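Local atomic coordinates of kallistatin (Homo sapiens, PDB entry 6F4V), a protein that inhibits tissue kallikrein as a serpin, forming a stable equimolar complex with the protease while being cleaved at its reactive site. Residues S32-L43 / M161-F169. Residues are numbered along the deposited sequence; the frame is centred on the assembly and turned at random.
Sequences SPLSISAAYAML and MVLVNYIYF
The side-chain amide of Asn165 holds one residue, Ser35, by two bonds. Asn165 ND2 donates to the backbone Ser35 O at 2.8 Å, on a lone pair in the carbonyl plane, with an N-H...O angle of 163°. Ser35 OG donates in turn to Asn165 OD1 at 2.6 Å, tilted slightly from the plane of the Asn165 side-chain carbonyl. These bonds fix which way round the amide lies. Ser35 O also accepts the helical bond from Ala39 N, which makes it a buried acceptor with two donors. Ser35 OG additionally bonds Thr335 on the adjacent strand 328-340. This is the serpin core, where helix segment 33-43 runs roughly antiparallel (152°) to strand segment 161-169 of the large central sheet. An alanine in place of Asn165 would probably leave Ser35 O without its second donor and Ser35 OG without the amide acceptor, and open a gap under the helix. Apolar side chains flank the amide. Leu163 CD2 meets Ala39 CB at 3.8 Å, and its other branch, CD1, reaches Leu43 CB. Ile167 CG2 touches Ser32 OG at 3.6 Å. Ser32 is the N-cap; its OG accepts from Ser35 N and also hydrogen-bonds the backbone of a chain of another protein.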
loop_
_atom_site.group_PDB
_atom_site.type_symbol
_atom_site.label_atom_id
_atom_site.label_comp_id
_atom_site.label_asym_id
_atom_site.label_seq_id
_atom_site.Cartn_x
_atom_site.Cartn_y
_atom_site.Cartn_z
ATOM N N SER A 32 -0.748 0.499 -1.688
ATOM C CA SER A 32 0.021 -0.142 -0.651
ATOM C C SER A 32 1.367 0.545 -0.402
ATOM O O SER A 32 2.293 0.368 -1.179
ATOM C CB SER A 32 0.291 -1.592 -0.969
ATOM O OG SER A 32 1.072 -2.147 0.069
ATOM N N PRO A 33 1.483 1.268 0.717
ATOM C CA PRO A 33 2.784 1.901 1.008
ATOM C C PRO A 33 3.869 0.862 1.231
ATOM O O PRO A 33 4.996 1.053 0.768
ATOM C CB PRO A 33 2.539 2.693 2.290
ATOM C CG PRO A 33 1.134 2.481 2.702
ATOM C CD PRO A 33 0.441 1.634 1.693
ATOM N N LEU A 34 3.524 -0.249 1.880
ATOM C CA LEU A 34 4.480 -1.311 2.121
ATOM C C LEU A 34 5.056 -1.862 0.819
ATOM O O LEU A 34 6.261 -2.058 0.693
ATOM C CB LEU A 34 3.840 -2.420 2.986
ATOM C CG LEU A 34 4.814 -3.577 3.220
ATOM C CD1 LEU A 34 6.043 -3.086 3.959
ATOM C CD2 LEU A 34 4.175 -4.689 3.952
ATOM N N SER A 35 4.207 -2.079 -0.172
ATOM C CA SER A 35 4.682 -2.573 -1.456
ATOM C C SER A 35 5.663 -1.597 -2.100
ATOM O O SER A 35 6.743 -2.005 -2.573
ATOM C CB SER A 35 3.520 -2.803 -2.405
ATOM O OG SER A 35 3.981 -3.066 -3.716
ATOM N N ILE A 36 5.312 -0.322 -2.085
ATOM C CA ILE A 36 6.222 0.667 -2.654
ATOM C C ILE A 36 7.551 0.706 -1.900
ATOM O O ILE A 36 8.622 0.671 -2.543
ATOM C CB ILE A 36 5.590 2.080 -2.758
ATOM C CG1 ILE A 36 4.315 2.051 -3.632
ATOM C CG2 ILE A 36 6.616 3.058 -3.287
ATOM C CD1 ILE A 36 3.518 3.351 -3.581
ATOM N N SER A 37 7.488 0.804 -0.571
ATOM C CA SER A 37 8.697 0.848 0.282
ATOM C C SER A 37 9.612 -0.360 0.048
ATOM O O SER A 37 10.837 -0.217 -0.154
ATOM C CB SER A 37 8.303 0.953 1.757
ATOM O OG SER A 37 7.699 2.197 2.005
ATOM N N ALA A 38 9.039 -1.561 0.094
ATOM C CA ALA A 38 9.812 -2.776 -0.122
ATOM C C ALA A 38 10.411 -2.891 -1.524
ATOM O O ALA A 38 11.538 -3.371 -1.661
ATOM C CB ALA A 38 8.981 -4.022 0.185
ATOM N N ALA A 39 9.676 -2.460 -2.542
ATOM C CA ALA A 39 10.212 -2.429 -3.923
ATOM C C ALA A 39 11.444 -1.530 -4.032
ATOM O O ALA A 39 12.491 -1.908 -4.582
ATOM C CB ALA A 39 9.138 -1.999 -4.911
ATOM N N TYR A 40 11.305 -0.332 -3.510
ATOM C CA TYR A 40 12.381 0.657 -3.606
ATOM C C TYR A 40 13.563 0.348 -2.693
ATOM O O TYR A 40 14.713 0.551 -3.079
ATOM C CB TYR A 40 11.814 2.062 -3.438
ATOM C CG TYR A 40 11.161 2.556 -4.714
ATOM C CD1 TYR A 40 9.976 1.999 -5.204
ATOM C CD2 TYR A 40 11.752 3.552 -5.472
ATOM C CE1 TYR A 40 9.396 2.440 -6.383
ATOM C CE2 TYR A 40 11.164 4.013 -6.632
ATOM C CZ TYR A 40 10.009 3.457 -7.099
ATOM O OH TYR A 40 9.498 3.929 -8.276
ATOM N N ALA A 41 13.299 -0.217 -1.514
ATOM C CA ALA A 41 14.397 -0.683 -0.670
ATOM C C ALA A 41 15.170 -1.829 -1.354
ATOM O O ALA A 41 16.427 -1.827 -1.392
ATOM C CB ALA A 41 13.883 -1.099 0.686
ATOM N N MET A 42 14.445 -2.740 -1.981
ATOM C CA MET A 42 15.113 -3.790 -2.754
ATOM C C MET A 42 15.967 -3.235 -3.916
ATOM O O MET A 42 17.124 -3.650 -4.090
ATOM C CB MET A 42 14.092 -4.788 -3.276
ATOM C CG MET A 42 14.736 -5.981 -3.982
ATOM S SD MET A 42 13.489 -7.224 -4.374
ATOM C CE MET A 42 12.673 -6.553 -5.715
ATOM N N LEU A 43 15.390 -2.315 -4.691
ATOM C CA LEU A 43 16.098 -1.626 -5.768
ATOM C C LEU A 43 17.403 -1.002 -5.294
ATOM O O LEU A 43 18.418 -1.066 -6.025
ATOM C CB LEU A 43 15.209 -0.535 -6.380
ATOM C CG LEU A 43 15.835 0.325 -7.477
ATOM C CD1 LEU A 43 16.121 -0.485 -8.719
ATOM C CD2 LEU A 43 14.907 1.469 -7.796
ATOM N N MET A 161 15.960 -4.870 -17.127
ATOM C CA MET A 161 15.469 -5.503 -15.905
ATOM C C MET A 161 14.176 -4.838 -15.459
ATOM O O MET A 161 14.034 -3.633 -15.551
ATOM C CB MET A 161 16.519 -5.411 -14.778
ATOM C CG MET A 161 16.133 -6.130 -13.498
ATOM S SD MET A 161 17.291 -5.792 -12.154
ATOM C CE MET A 161 16.490 -4.375 -11.393
ATOM N N VAL A 162 13.245 -5.647 -14.968
ATOM C CA VAL A 162 12.077 -5.120 -14.292
ATOM C C VAL A 162 11.999 -5.786 -12.925
ATOM O O VAL A 162 11.994 -7.018 -12.821
ATOM C CB VAL A 162 10.786 -5.360 -15.081
ATOM C CG1 VAL A 162 9.582 -4.862 -14.288
ATOM C CG2 VAL A 162 10.853 -4.665 -16.419
ATOM N N LEU A 163 11.976 -4.949 -11.892
ATOM C CA LEU A 163 11.749 -5.378 -10.529
ATOM C C LEU A 163 10.262 -5.289 -10.265
ATOM O O LEU A 163 9.612 -4.328 -10.669
ATOM C CB LEU A 163 12.501 -4.439 -9.610
ATOM C CG LEU A 163 12.385 -4.570 -8.118
ATOM C CD1 LEU A 163 13.714 -4.109 -7.494
ATOM C CD2 LEU A 163 11.200 -3.810 -7.529
ATOM N N VAL A 164 9.716 -6.293 -9.588
ATOM C CA VAL A 164 8.350 -6.223 -9.125
ATOM C C VAL A 164 8.200 -6.757 -7.722
ATOM O O VAL A 164 8.952 -7.638 -7.263
ATOM C CB VAL A 164 7.327 -6.931 -10.045
ATOM C CG1 VAL A 164 7.506 -6.512 -11.480
ATOM C CG2 VAL A 164 7.415 -8.437 -9.932
ATOM N N ASN A 165 7.213 -6.221 -7.021
ATOM C CA ASN A 165 6.712 -6.942 -5.875
ATOM C C ASN A 165 5.222 -6.862 -5.804
ATOM O O ASN A 165 4.596 -6.113 -6.552
ATOM C CB ASN A 165 7.377 -6.479 -4.605
ATOM C CG ASN A 165 6.864 -5.174 -4.096
ATOM O OD1 ASN A 165 5.821 -4.705 -4.498
ATOM N ND2 ASN A 165 7.602 -4.586 -3.169
ATOM N N TYR A 166 4.657 -7.659 -4.926
ATOM C CA TYR A 166 3.197 -7.698 -4.786
ATOM C C TYR A 166 2.858 -7.995 -3.333
ATOM O O TYR A 166 3.688 -8.552 -2.573
ATOM C CB TYR A 166 2.581 -8.755 -5.729
ATOM C CG TYR A 166 3.012 -10.133 -5.313
ATOM C CD1 TYR A 166 2.300 -10.842 -4.326
ATOM C CD2 TYR A 166 4.165 -10.709 -5.848
ATOM C CE1 TYR A 166 2.728 -12.096 -3.899
ATOM C CE2 TYR A 166 4.584 -11.954 -5.439
ATOM C CZ TYR A 166 3.863 -12.650 -4.480
ATOM O OH TYR A 166 4.315 -13.886 -4.061
ATOM N N ILE A 167 1.637 -7.633 -2.971
ATOM C CA ILE A 167 1.053 -7.951 -1.700
ATOM C C ILE A 167 -0.378 -8.368 -1.986
ATOM O O ILE A 167 -1.067 -7.766 -2.797
ATOM C CB ILE A 167 1.140 -6.770 -0.694
ATOM C CG1 ILE A 167 0.441 -7.114 0.630
ATOM C CG2 ILE A 167 0.575 -5.476 -1.282
ATOM C CD1 ILE A 167 0.738 -6.154 1.774
ATOM N N TYR A 168 -0.781 -9.437 -1.314
ATOM C CA TYR A 168 -2.126 -9.952 -1.358
ATOM C C TYR A 168 -2.591 -10.142 0.081
ATOM O O TYR A 168 -1.872 -10.747 0.886
ATOM C CB TYR A 168 -2.206 -11.262 -2.121
ATOM C CG TYR A 168 -3.645 -11.726 -2.191
ATOM C CD1 TYR A 168 -4.537 -11.146 -3.079
ATOM C CD2 TYR A 168 -4.137 -12.684 -1.307
ATOM C CE1 TYR A 168 -5.876 -11.530 -3.115
ATOM C CE2 TYR A 168 -5.483 -13.077 -1.332
ATOM C CZ TYR A 168 -6.341 -12.507 -2.243
ATOM O OH TYR A 168 -7.683 -12.864 -2.300
ATOM N N PHE A 169 -3.777 -9.628 0.383
ATOM C CA PHE A 169 -4.335 -9.588 1.718
ATOM C C PHE A 169 -5.791 -9.984 1.653
ATOM O O PHE A 169 -6.587 -9.338 0.979
ATOM C CB PHE A 169 -4.225 -8.151 2.254
ATOM C CG PHE A 169 -4.862 -7.931 3.593
ATOM C CD1 PHE A 169 -4.166 -8.204 4.743
ATOM C CD2 PHE A 169 -6.128 -7.406 3.703
ATOM C CE1 PHE A 169 -4.719 -7.974 5.995
ATOM C CE2 PHE A 169 -6.696 -7.152 4.962
ATOM C CZ PHE A 169 -5.979 -7.440 6.102
#